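Local coordinates for putative ATP-grasp superfamily protein (Archaeoglobus fulgidus, PDB 3DF7) that is of unknown function but probably binds ATP and metal ions, as other members of the ATP-grasp superfamily do, at residues 251-256 / 262-267; 30-35 / 52-57; 98-103 / 228-233; 186-191 / 196-201; 172-175 / 179-182. One frame throughout, in Å; residues are numbered along the deposited sequence.

In the fold
Four of the five contacts lie on or against the large antiparallel sheet of the chain. Interactions 4 and 5 are successive hairpin pairings that share strand 180-191, with centres about 18 Å apart, and interaction 3 brings a loop onto strand 228-236, next to strand 168-176 of interaction 5; there Tyr-229 OH of interaction 3 lies 2.8 Å from Ser-173 OG of interaction 5. Interaction 1 packs against this sheet: Phe-256 and Val-264 touch Tyr-229 of interaction 3, and Pro-252 touches Gln-188 of interaction 4. Interaction 2 is the outlier, its centre about 25 Å from those of interactions 4 and 5, yet its helix meets interaction 1, where Ala-265 CB lies 3.4 Å from Gly-34 C.

Interaction 1: 251-256 / 262-267; sequences TPVVAF and ASVADL
Phe-256 and Leu-267 meet with their side chains at about a right angle, Leu-267 CD1 standing 3.8 Å from Phe-256 CD2 and obliquely placed against the ring. The backbone of Val-264 comes to the ring edge instead, with its CA 4.1 Å from CD2 of Phe-256. One face of the same ring has Val-253 CA, of its own segment, over its centre. Val-253 and Val-264 run obliquely to one another. With Val-253 CG2 opposite the backbone N across the CA-CB bond, this methyl is driven against Val-264, and its 3.3 Å approach to Val-264 CB is tighter than normal van der Waals contact. A water joins the backbones, donating to Val-253 O and accepting from Val-264 N at 2.9 Å each. Across the turn, Ser-263 OG accepts from Asp-266 N at 3.1 Å, while Ser-263 N gives a nearly straight bond (174°) to Asp-266 OD2, on the anti side of the carboxylate. Tyr-38 binds the other oxygen, OD1. Strands 168-176 and 180-191 pack against Phe-256. The reciprocal serine and aspartate bonds are those of a capping box, the classic N-terminal start of a helix, here helix 264-268.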
# COMPACT_ATOMS: atom_id res chain seq x y z
N THR A 251 -1.15 0.19 -4.24
CA THR A 251 -1.64 0.31 -5.61
C THR A 251 -2.02 -0.97 -6.37
O THR A 251 -3.03 -0.98 -7.09
CB THR A 251 -0.65 1.14 -6.46
OG1 THR A 251 -0.35 2.36 -5.77
CG2 THR A 251 -1.27 1.48 -7.82
N PRO A 252 -1.25 -2.06 -6.22
CA PRO A 252 -1.59 -3.30 -6.94
C PRO A 252 -3.03 -3.78 -6.70
O PRO A 252 -3.58 -4.56 -7.49
CB PRO A 252 -0.55 -4.29 -6.42
CG PRO A 252 0.65 -3.41 -6.18
CD PRO A 252 0.03 -2.20 -5.49
N VAL A 253 -3.63 -3.32 -5.61
CA VAL A 253 -4.99 -3.70 -5.28
C VAL A 253 -6.01 -3.29 -6.35
O VAL A 253 -7.02 -3.95 -6.54
CB VAL A 253 -5.43 -3.08 -3.92
CG1 VAL A 253 -5.74 -1.59 -4.08
CG2 VAL A 253 -6.62 -3.82 -3.38
N VAL A 254 -5.73 -2.19 -7.05
CA VAL A 254 -6.66 -1.72 -8.07
C VAL A 254 -6.87 -2.74 -9.19
O VAL A 254 -7.90 -2.74 -9.85
CB VAL A 254 -6.20 -0.38 -8.69
CG1 VAL A 254 -5.97 0.65 -7.59
CG2 VAL A 254 -4.95 -0.57 -9.53
N ALA A 255 -5.89 -3.62 -9.39
CA ALA A 255 -6.00 -4.63 -10.45
C ALA A 255 -6.73 -5.91 -10.06
O ALA A 255 -7.05 -6.73 -10.92
CB ALA A 255 -4.60 -4.98 -10.95
N PHE A 256 -7.04 -6.07 -8.77
CA PHE A 256 -7.69 -7.30 -8.32
C PHE A 256 -8.99 -7.71 -9.03
O PHE A 256 -9.14 -8.87 -9.41
CB PHE A 256 -7.90 -7.25 -6.81
CG PHE A 256 -6.62 -7.36 -6.00
CD1 PHE A 256 -5.37 -7.35 -6.62
CD2 PHE A 256 -6.67 -7.46 -4.61
CE1 PHE A 256 -4.19 -7.45 -5.87
CE2 PHE A 256 -5.50 -7.56 -3.85
CZ PHE A 256 -4.26 -7.56 -4.49
N ALA A 262 -12.19 -10.69 -8.15
CA ALA A 262 -12.48 -10.46 -6.73
C ALA A 262 -11.77 -9.20 -6.26
O ALA A 262 -10.59 -8.99 -6.56
CB ALA A 262 -12.01 -11.65 -5.91
N SER A 263 -12.48 -8.36 -5.52
CA SER A 263 -11.91 -7.11 -5.02
C SER A 263 -11.17 -7.42 -3.72
O SER A 263 -11.33 -8.51 -3.17
CB SER A 263 -13.01 -6.10 -4.72
OG SER A 263 -13.81 -6.55 -3.63
N VAL A 264 -10.38 -6.47 -3.23
CA VAL A 264 -9.67 -6.70 -1.98
C VAL A 264 -10.71 -6.94 -0.88
O VAL A 264 -10.46 -7.66 0.08
CB VAL A 264 -8.78 -5.50 -1.61
CG1 VAL A 264 -9.62 -4.26 -1.41
CG2 VAL A 264 -7.97 -5.82 -0.35
N ALA A 265 -11.89 -6.34 -1.05
CA ALA A 265 -12.97 -6.50 -0.08
C ALA A 265 -13.46 -7.95 -0.09
O ALA A 265 -13.69 -8.55 0.97
CB ALA A 265 -14.12 -5.56 -0.41
N ASP A 266 -13.62 -8.50 -1.28
CA ASP A 266 -14.07 -9.88 -1.42
C ASP A 266 -13.05 -10.80 -0.77
O ASP A 266 -13.40 -11.72 -0.03
CB ASP A 266 -14.20 -10.27 -2.91
CG ASP A 266 -15.35 -9.56 -3.61
OD1 ASP A 266 -16.45 -9.48 -3.03
OD2 ASP A 266 -15.15 -9.11 -4.75
N LEU A 267 -11.78 -10.54 -1.05
CA LEU A 267 -10.69 -11.35 -0.51
C LEU A 267 -10.58 -11.26 1.01
O LEU A 267 -10.34 -12.27 1.67
CB LEU A 267 -9.38 -10.95 -1.19
CG LEU A 267 -9.35 -11.25 -2.69
CD1 LEU A 267 -8.06 -10.74 -3.31
CD2 LEU A 267 -9.48 -12.76 -2.91
O HOH W 1 -9.58 -4.43 -5.20

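Interaction 2: 30-35 / 52-57; sequences SAFDGF and LFTLPV
An edge-to-face aromatic pair fastens the outer side of helix 18-35 to the extended loop before helix 63-67. Phe-32, on the helix, offers a ring face and Phe-53, in the loop, an edge: the ring centroids are 5.7 Å apart and the planes stand at 66°. The approach is off-centre, because Phe-53 CD2 lies over the rim of the Phe-32 ring and not over its middle. With CG of Phe-32 opposite the backbone N (chi1 -177°), the ring is carried out from the helix toward the loop. Leu-55 lies alongside it, running the other way, and its CD1 comes within 3.8 Å of Phe-32 CE1. With an alanine in place of Phe-32, the edge of Phe-53 and the methyl of Leu-55 would probably lose the ring they pack on, opening a gap between helix and loop. Phe-28, one turn earlier on the helix, forms a second edge-to-face pair with Phe-53, and Leu-6 of strand 3-8 also touches Phe-32. The contact lies at the surface. Thr-54, the centre of an inverse gamma turn, completes it by setting its OG1 near the plane of the Phe-32 ring, at the edge, 3.5 Å from CZ of Phe-32.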
# COMPACT_ATOMS: atom_id res chain seq x y z
N SER A 30 -11.13 1.98 -6.10
CA SER A 30 -11.11 0.53 -5.99
C SER A 30 -11.69 0.05 -4.66
O SER A 30 -12.45 -0.91 -4.61
CB SER A 30 -9.68 0.00 -6.17
OG SER A 30 -9.64 -1.40 -5.99
N ALA A 31 -11.32 0.74 -3.57
CA ALA A 31 -11.81 0.38 -2.24
C ALA A 31 -13.30 0.69 -2.12
O ALA A 31 -14.06 -0.07 -1.51
CB ALA A 31 -11.03 1.15 -1.17
N PHE A 32 -13.72 1.82 -2.69
CA PHE A 32 -15.12 2.22 -2.65
C PHE A 32 -15.99 1.17 -3.36
O PHE A 32 -16.99 0.70 -2.81
CB PHE A 32 -15.29 3.58 -3.34
CG PHE A 32 -16.69 4.11 -3.30
CD1 PHE A 32 -17.14 4.82 -2.20
CD2 PHE A 32 -17.57 3.88 -4.36
CE1 PHE A 32 -18.45 5.30 -2.14
CE2 PHE A 32 -18.88 4.36 -4.31
CZ PHE A 32 -19.32 5.07 -3.20
N ASP A 33 -15.59 0.80 -4.57
CA ASP A 33 -16.35 -0.18 -5.36
C ASP A 33 -16.33 -1.58 -4.77
O ASP A 33 -17.24 -2.38 -5.01
CB ASP A 33 -15.83 -0.22 -6.80
CG ASP A 33 -16.09 1.08 -7.55
OD1 ASP A 33 -17.08 1.77 -7.22
OD2 ASP A 33 -15.32 1.39 -8.48
N GLY A 34 -15.30 -1.87 -3.98
CA GLY A 34 -15.21 -3.18 -3.37
C GLY A 34 -15.97 -3.28 -2.06
O GLY A 34 -16.86 -4.11 -1.91
N PHE A 35 -15.63 -2.42 -1.10
CA PHE A 35 -16.28 -2.47 0.20
C PHE A 35 -17.76 -2.09 0.22
O PHE A 35 -18.47 -2.48 1.15
CB PHE A 35 -15.52 -1.59 1.21
CG PHE A 35 -14.19 -2.15 1.61
CD1 PHE A 35 -13.03 -1.77 0.94
CD2 PHE A 35 -14.09 -3.09 2.64
CE1 PHE A 35 -11.79 -2.31 1.28
CE2 PHE A 35 -12.85 -3.64 2.99
CZ PHE A 35 -11.70 -3.25 2.30
N LEU A 52 -17.10 12.21 -9.16
CA LEU A 52 -16.74 10.80 -9.28
C LEU A 52 -17.36 9.86 -8.26
O LEU A 52 -17.41 8.65 -8.49
CB LEU A 52 -15.21 10.66 -9.21
CG LEU A 52 -14.36 11.49 -10.16
CD1 LEU A 52 -12.88 11.22 -9.87
CD2 LEU A 52 -14.69 11.15 -11.61
N PHE A 53 -17.83 10.39 -7.14
CA PHE A 53 -18.39 9.53 -6.10
C PHE A 53 -19.71 9.99 -5.52
O PHE A 53 -20.00 11.18 -5.44
CB PHE A 53 -17.37 9.37 -4.97
CG PHE A 53 -16.02 8.91 -5.43
CD1 PHE A 53 -14.99 9.82 -5.66
CD2 PHE A 53 -15.78 7.55 -5.65
CE1 PHE A 53 -13.74 9.38 -6.10
CE2 PHE A 53 -14.53 7.11 -6.09
CZ PHE A 53 -13.51 8.03 -6.31
N THR A 54 -20.51 9.01 -5.10
CA THR A 54 -21.80 9.29 -4.49
C THR A 54 -21.62 9.54 -3.00
O THR A 54 -22.18 8.85 -2.15
CB THR A 54 -22.78 8.12 -4.72
OG1 THR A 54 -22.12 6.88 -4.41
CG2 THR A 54 -23.25 8.10 -6.18
N LEU A 55 -20.79 10.53 -2.69
CA LEU A 55 -20.51 10.93 -1.32
C LEU A 55 -20.50 12.46 -1.27
O LEU A 55 -20.30 13.12 -2.29
CB LEU A 55 -19.14 10.41 -0.87
CG LEU A 55 -19.00 8.90 -0.64
CD1 LEU A 55 -17.53 8.54 -0.46
CD2 LEU A 55 -19.82 8.50 0.58
N PRO A 56 -20.74 13.04 -0.09
CA PRO A 56 -20.74 14.50 -0.00
C PRO A 56 -19.32 15.04 -0.03
O PRO A 56 -18.35 14.30 0.18
CB PRO A 56 -21.43 14.76 1.33
CG PRO A 56 -20.95 13.61 2.16
CD PRO A 56 -21.11 12.44 1.21
N VAL A 57 -19.20 16.33 -0.31
CA VAL A 57 -17.91 17.01 -0.34
C VAL A 57 -17.70 17.60 1.05
O VAL A 57 -18.63 18.17 1.62
CB VAL A 57 -17.91 18.16 -1.38
CG1 VAL A 57 -16.62 18.96 -1.29
CG2 VAL A 57 -18.08 17.60 -2.78

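Interaction 3: 98-103 / 228-233; sequences LGSSSR and GYVGVD
Ser-100 and Val-230 turn their side chains into the same seam: the serine hydroxyl swings back beside its own backbone N (chi1 -64°), and Val-230, with chi1 176°, sets CG1 opposite the backbone N and CG2 beside it. The two tips, Ser-100 OG and Val-230 CG2, then lie 3.9 Å apart. That hydroxyl has two polar partners. It gives its proton to a water at 2.6 Å from Ser-100 OG, and this water in turn donates to Tyr-229 O at 2.7 Å, while Asn-227 N, just before the strand, also hydrogen-bonds to OG. A second water makes a similar connection one step back, donating to Leu-98 O and accepting from Tyr-229 N, with 2.9 Å to each. Leu-98 O also receives a CA-H...O contact from Gly-228 CA at 3.5 Å. Glycine suits this position for two reasons: its phi is positive (80°), and a beta carbon would clash with Leu-98 O. The ring of Tyr-229 turns away from the loop, its OH hydrogen-bonded to Thr-250 and to Ser-173. Val-230 also packs on Ile-245 and Val-176, in the strands on its two sides. The loop between strand 96-97 and helix 102-108 is thus joined to strand 228-236 by two bridging waters, beside a direct bond from Asn-227 just before it. The two waters pair with both backbone polar groups of Tyr-229, so the chemistry of the contact is that of a hydrated seam, polar and sparing in direct packing.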
# COMPACT_ATOMS: atom_id res chain seq x y z
N LEU A 98 -10.37 -1.67 10.19
CA LEU A 98 -10.23 -2.75 9.22
C LEU A 98 -8.78 -2.84 8.76
O LEU A 98 -8.39 -3.77 8.05
CB LEU A 98 -11.13 -2.53 7.99
CG LEU A 98 -12.65 -2.51 8.23
CD1 LEU A 98 -13.36 -2.57 6.89
CD2 LEU A 98 -13.06 -3.70 9.09
N GLY A 99 -7.99 -1.86 9.19
CA GLY A 99 -6.57 -1.81 8.85
C GLY A 99 -5.70 -2.08 10.06
O GLY A 99 -6.17 -2.61 11.07
N SER A 100 -4.42 -1.73 9.96
CA SER A 100 -3.47 -1.96 11.05
C SER A 100 -3.54 -0.95 12.19
O SER A 100 -3.97 0.19 11.99
CB SER A 100 -2.04 -1.99 10.49
OG SER A 100 -1.86 -3.08 9.60
N SER A 101 -3.12 -1.37 13.38
CA SER A 101 -3.14 -0.50 14.55
C SER A 101 -2.10 0.61 14.41
O SER A 101 -1.09 0.44 13.72
CB SER A 101 -2.84 -1.30 15.82
OG SER A 101 -1.46 -1.63 15.90
N SER A 102 -2.33 1.74 15.07
CA SER A 102 -1.38 2.85 15.00
C SER A 102 -0.04 2.41 15.58
O SER A 102 1.02 2.87 15.15
CB SER A 102 -1.91 4.07 15.77
OG SER A 102 -2.11 3.78 17.14
N ARG A 103 -0.09 1.50 16.56
CA ARG A 103 1.12 0.98 17.19
C ARG A 103 2.02 0.32 16.13
O ARG A 103 3.22 0.59 16.06
CB ARG A 103 0.73 -0.05 18.26
CG ARG A 103 1.90 -0.63 19.04
CD ARG A 103 1.44 -1.59 20.15
NE ARG A 103 1.28 -2.98 19.71
CZ ARG A 103 0.25 -3.44 19.00
NH1 ARG A 103 -0.74 -2.64 18.62
NH2 ARG A 103 0.20 -4.73 18.67
N GLY A 228 -5.65 -6.78 8.67
CA GLY A 228 -6.28 -6.49 7.40
C GLY A 228 -5.29 -6.60 6.25
O GLY A 228 -4.39 -7.44 6.27
N TYR A 229 -5.46 -5.75 5.24
CA TYR A 229 -4.57 -5.78 4.09
C TYR A 229 -3.23 -5.13 4.41
O TYR A 229 -3.17 -3.99 4.88
CB TYR A 229 -5.20 -5.05 2.90
CG TYR A 229 -4.31 -5.01 1.68
CD1 TYR A 229 -4.48 -5.91 0.63
CD2 TYR A 229 -3.28 -4.07 1.58
CE1 TYR A 229 -3.66 -5.87 -0.50
CE2 TYR A 229 -2.45 -4.02 0.46
CZ TYR A 229 -2.65 -4.93 -0.57
OH TYR A 229 -1.85 -4.87 -1.69
N VAL A 230 -2.15 -5.86 4.14
CA VAL A 230 -0.80 -5.37 4.36
C VAL A 230 0.03 -5.72 3.14
O VAL A 230 -0.06 -6.83 2.61
CB VAL A 230 -0.16 -6.01 5.61
CG1 VAL A 230 1.30 -5.55 5.75
CG2 VAL A 230 -0.95 -5.63 6.86
N GLY A 231 0.83 -4.77 2.67
CA GLY A 231 1.68 -5.02 1.52
C GLY A 231 3.12 -5.14 1.97
O GLY A 231 3.56 -4.39 2.84
N VAL A 232 3.86 -6.10 1.41
CA VAL A 232 5.27 -6.26 1.77
C VAL A 232 6.13 -6.16 0.52
O VAL A 232 5.96 -6.94 -0.42
CB VAL A 232 5.54 -7.64 2.42
CG1 VAL A 232 7.02 -7.75 2.81
CG2 VAL A 232 4.65 -7.81 3.64
N ASP A 233 7.05 -5.20 0.49
CA ASP A 233 7.94 -5.02 -0.65
C ASP A 233 9.16 -5.92 -0.49
O ASP A 233 9.80 -5.94 0.56
CB ASP A 233 8.39 -3.57 -0.79
CG ASP A 233 7.32 -2.67 -1.37
OD1 ASP A 233 6.29 -3.19 -1.86
OD2 ASP A 233 7.51 -1.44 -1.33
O HOH W 2 -7.21 -3.46 5.46
O HOH W 3 -3.23 -2.95 7.39

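Interaction 4: 186-191 / 196-201; sequences NEQIIN and AGAVVP
Glu-187 and Val-199 form the closely matched part of this antiparallel hairpin. Their backbones exchange two hydrogen bonds, the one from Glu-187 N to Val-199 O being almost straight (178°) and in the carbonyl plane; the regular pairing continues where Ile-189 N donates to Gly-197 O at 2.7 Å. The side chains of Glu-187 and Val-199 lie side by side and point the same way, CB of Glu-187 3.8 Å from CB of Val-199. Beyond CG the glutamate chain is extended, and OE1 still touches the valine while OE2 forms a salt bridge with Arg-203. On the same face Ile-189 crosses Val-199 obliquely and brings its CD1 to 3.9 Å from Val-199 CG2. Gly-197, opposite Ile-189, adds no side chain to that face. The other face carries Gln-188 and Ala-198, a non-hydrogen-bonded pair with CA atoms 4.4 Å apart; the glutamine chain bends at chi2 (-62°), which brings its OE1 to 4.0 Å from Ala-198 CB, while NE2 makes a weak hydrogen bond to Ser-171.

Toward the turn the pairing becomes irregular and more open to solvent. Ile-189 O accepts two bonds, from Ala-196 N at 2.7 Å and Gly-197 N at 3.2 Å, the latter more bent at 142°. Two residues thus face one, a classic beta bulge. Asn-191, exposed at this end, adds little more than a CB contact to Ala-196 CB at 4.2 Å. In the sheet the hairpin lies between strand 168-176, bonded to Asn-186 and Gln-188, and strand 279-285, bonded to Ala-196, Ala-198 and Val-200, while helix 256-260 packs on Val-200.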
# COMPACT_ATOMS: atom_id res chain seq x y z
N ASN A 186 2.72 -9.62 -6.50
CA ASN A 186 2.82 -8.69 -7.62
C ASN A 186 4.24 -8.34 -8.01
O ASN A 186 5.15 -8.33 -7.18
CB ASN A 186 2.07 -7.41 -7.26
CG ASN A 186 0.97 -7.65 -6.25
OD1 ASN A 186 1.10 -7.28 -5.07
ND2 ASN A 186 -0.11 -8.27 -6.69
N GLU A 187 4.42 -8.04 -9.29
CA GLU A 187 5.72 -7.67 -9.81
C GLU A 187 5.74 -6.14 -9.88
O GLU A 187 4.77 -5.52 -10.31
CB GLU A 187 5.87 -8.26 -11.21
CG GLU A 187 7.22 -8.05 -11.85
CD GLU A 187 7.25 -8.62 -13.25
OE1 GLU A 187 6.43 -9.52 -13.55
OE2 GLU A 187 8.11 -8.19 -14.04
N GLN A 188 6.83 -5.54 -9.44
CA GLN A 188 6.93 -4.09 -9.48
C GLN A 188 7.89 -3.66 -10.59
O GLN A 188 8.95 -4.26 -10.78
CB GLN A 188 7.42 -3.54 -8.14
CG GLN A 188 6.56 -3.90 -6.93
CD GLN A 188 5.14 -3.36 -7.02
OE1 GLN A 188 4.91 -2.22 -7.43
NE2 GLN A 188 4.17 -4.18 -6.61
N ILE A 189 7.50 -2.64 -11.35
CA ILE A 189 8.34 -2.13 -12.42
C ILE A 189 8.86 -0.78 -11.93
O ILE A 189 8.10 0.17 -11.76
CB ILE A 189 7.55 -1.98 -13.73
CG1 ILE A 189 7.09 -3.36 -14.20
CG2 ILE A 189 8.41 -1.31 -14.79
CD1 ILE A 189 6.17 -3.35 -15.41
N ILE A 190 10.17 -0.71 -11.71
CA ILE A 190 10.77 0.51 -11.20
C ILE A 190 11.62 1.29 -12.20
O ILE A 190 12.37 0.72 -12.98
CB ILE A 190 11.63 0.19 -9.96
CG1 ILE A 190 10.75 -0.50 -8.91
CG2 ILE A 190 12.25 1.47 -9.39
CD1 ILE A 190 11.46 -0.84 -7.63
N ASN A 191 11.47 2.61 -12.14
CA ASN A 191 12.21 3.52 -13.01
C ASN A 191 12.74 4.65 -12.13
O ASN A 191 11.97 5.37 -11.49
CB ASN A 191 11.28 4.09 -14.08
CG ASN A 191 12.02 4.91 -15.13
OD1 ASN A 191 12.69 5.89 -14.81
ND2 ASN A 191 11.90 4.50 -16.39
N ALA A 196 6.88 2.58 -11.39
CA ALA A 196 6.22 3.04 -12.61
C ALA A 196 5.03 2.15 -12.96
O ALA A 196 4.15 2.54 -13.72
CB ALA A 196 7.22 3.07 -13.77
N GLY A 197 5.01 0.94 -12.40
CA GLY A 197 3.91 0.04 -12.68
C GLY A 197 4.03 -1.27 -11.94
O GLY A 197 5.02 -1.51 -11.24
N ALA A 198 3.01 -2.11 -12.07
CA ALA A 198 3.00 -3.42 -11.43
C ALA A 198 2.33 -4.41 -12.37
O ALA A 198 1.56 -4.02 -13.25
CB ALA A 198 2.23 -3.36 -10.10
N VAL A 199 2.67 -5.68 -12.20
CA VAL A 199 2.09 -6.75 -13.01
C VAL A 199 1.45 -7.70 -12.00
O VAL A 199 2.13 -8.20 -11.09
CB VAL A 199 3.18 -7.47 -13.83
CG1 VAL A 199 2.56 -8.59 -14.65
CG2 VAL A 199 3.88 -6.48 -14.75
N VAL A 200 0.15 -7.93 -12.16
CA VAL A 200 -0.61 -8.78 -11.25
C VAL A 200 -1.31 -9.91 -12.01
O VAL A 200 -2.18 -9.66 -12.84
CB VAL A 200 -1.71 -7.94 -10.52
CG1 VAL A 200 -2.45 -8.79 -9.51
CG2 VAL A 200 -1.07 -6.73 -9.85
N PRO A 201 -0.95 -11.18 -11.73
CA PRO A 201 0.07 -11.61 -10.77
C PRO A 201 1.48 -11.52 -11.36
O PRO A 201 1.66 -11.36 -12.56
CB PRO A 201 -0.34 -13.05 -10.47
CG PRO A 201 -0.83 -13.52 -11.80
CD PRO A 201 -1.67 -12.34 -12.27

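Interaction 5: 172-175 / 179-182; sequences VSLA and DVKC
Leu-174 reaches across to strand 180-191 with its CB and both methyls. Its CB lies 3.8 Å from Lys-181 O. From there CG turns beside the backbone N, opposite the carbonyl carbon (chi1 -57°), and the two methyls part: CD1 goes to Val-180 CG1 at 4.0 Å, the side chains crossing obliquely, and CD2 drops onto Cys-182 CA at 3.7 Å, with Cys-182 CB close by. Leu-174 and Cys-182 are directly paired, a non-hydrogen-bonded antiparallel pair, and their side chains share a face. On that face the sulfur of Cys-182 points back along the neighbouring strand and meets Val-172 CG1, while helix 206-220 packs over Val-172, Leu-174 and Cys-182.

The next pair, Ala-175 with Lys-181, is the hydrogen-bonded one. Ala-175 N donates to Lys-181 O at 2.8 Å, in the Lys-181 carbonyl plane, and Lys-181 N returns a bond to Ala-175 O at 2.9 Å with the donor tilted 22° from the Ala-175 carbonyl plane. Lys-181 stays extended beyond CG, and its amine makes a long, weak ion pair with Glu-272. Ser-173 is tied to Tyr-229 of the adjoining strand 228-236. The hairpin therefore has two characters: an apolar face of valines, leucine and cysteine beneath a helix, and an opposite face where an alanine lies beside the stem of an exposed lysine, the backbone bonds supplying the direct polar link between the strands.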
# COMPACT_ATOMS: atom_id res chain seq x y z
N VAL A 172 4.06 -8.42 -1.91
CA VAL A 172 3.11 -9.47 -1.56
C VAL A 172 1.95 -8.84 -0.81
O VAL A 172 2.16 -8.12 0.17
CB VAL A 172 3.77 -10.54 -0.67
CG1 VAL A 172 2.75 -11.63 -0.32
CG2 VAL A 172 4.97 -11.15 -1.38
N SER A 173 0.74 -9.11 -1.29
CA SER A 173 -0.47 -8.59 -0.68
C SER A 173 -0.97 -9.66 0.28
O SER A 173 -1.29 -10.78 -0.13
CB SER A 173 -1.54 -8.31 -1.74
OG SER A 173 -1.08 -7.37 -2.70
N LEU A 174 -1.03 -9.31 1.56
CA LEU A 174 -1.46 -10.24 2.58
C LEU A 174 -2.69 -9.78 3.36
O LEU A 174 -2.94 -8.58 3.50
CB LEU A 174 -0.32 -10.48 3.57
CG LEU A 174 1.03 -10.99 3.05
CD1 LEU A 174 2.07 -10.89 4.15
CD2 LEU A 174 0.89 -12.42 2.58
N ALA A 175 -3.45 -10.75 3.86
CA ALA A 175 -4.63 -10.48 4.68
C ALA A 175 -4.20 -10.97 6.06
O ALA A 175 -4.02 -12.17 6.26
CB ALA A 175 -5.82 -11.28 4.18
N ASP A 179 -4.95 -15.60 11.10
CA ASP A 179 -3.82 -16.18 10.38
C ASP A 179 -3.41 -15.18 9.31
O ASP A 179 -4.06 -14.15 9.12
CB ASP A 179 -4.22 -17.49 9.71
CG ASP A 179 -4.73 -18.54 10.69
OD1 ASP A 179 -3.97 -18.91 11.61
OD2 ASP A 179 -5.89 -18.98 10.54
N VAL A 180 -2.33 -15.48 8.61
CA VAL A 180 -1.86 -14.61 7.53
C VAL A 180 -2.12 -15.34 6.22
O VAL A 180 -1.67 -16.47 6.04
CB VAL A 180 -0.36 -14.29 7.67
CG1 VAL A 180 0.09 -13.39 6.53
CG2 VAL A 180 -0.11 -13.61 9.01
N LYS A 181 -2.85 -14.70 5.32
CA LYS A 181 -3.17 -15.32 4.05
C LYS A 181 -2.66 -14.49 2.88
O LYS A 181 -2.80 -13.26 2.88
CB LYS A 181 -4.69 -15.50 3.94
CG LYS A 181 -5.15 -16.30 2.73
CD LYS A 181 -6.66 -16.53 2.80
CE LYS A 181 -7.13 -17.46 1.70
NZ LYS A 181 -8.60 -17.71 1.80
N CYS A 182 -2.06 -15.15 1.90
CA CYS A 182 -1.54 -14.45 0.73
C CYS A 182 -2.68 -14.21 -0.24
O CYS A 182 -3.37 -15.14 -0.65
CB CYS A 182 -0.45 -15.26 0.03
SG CYS A 182 0.17 -14.45 -1.46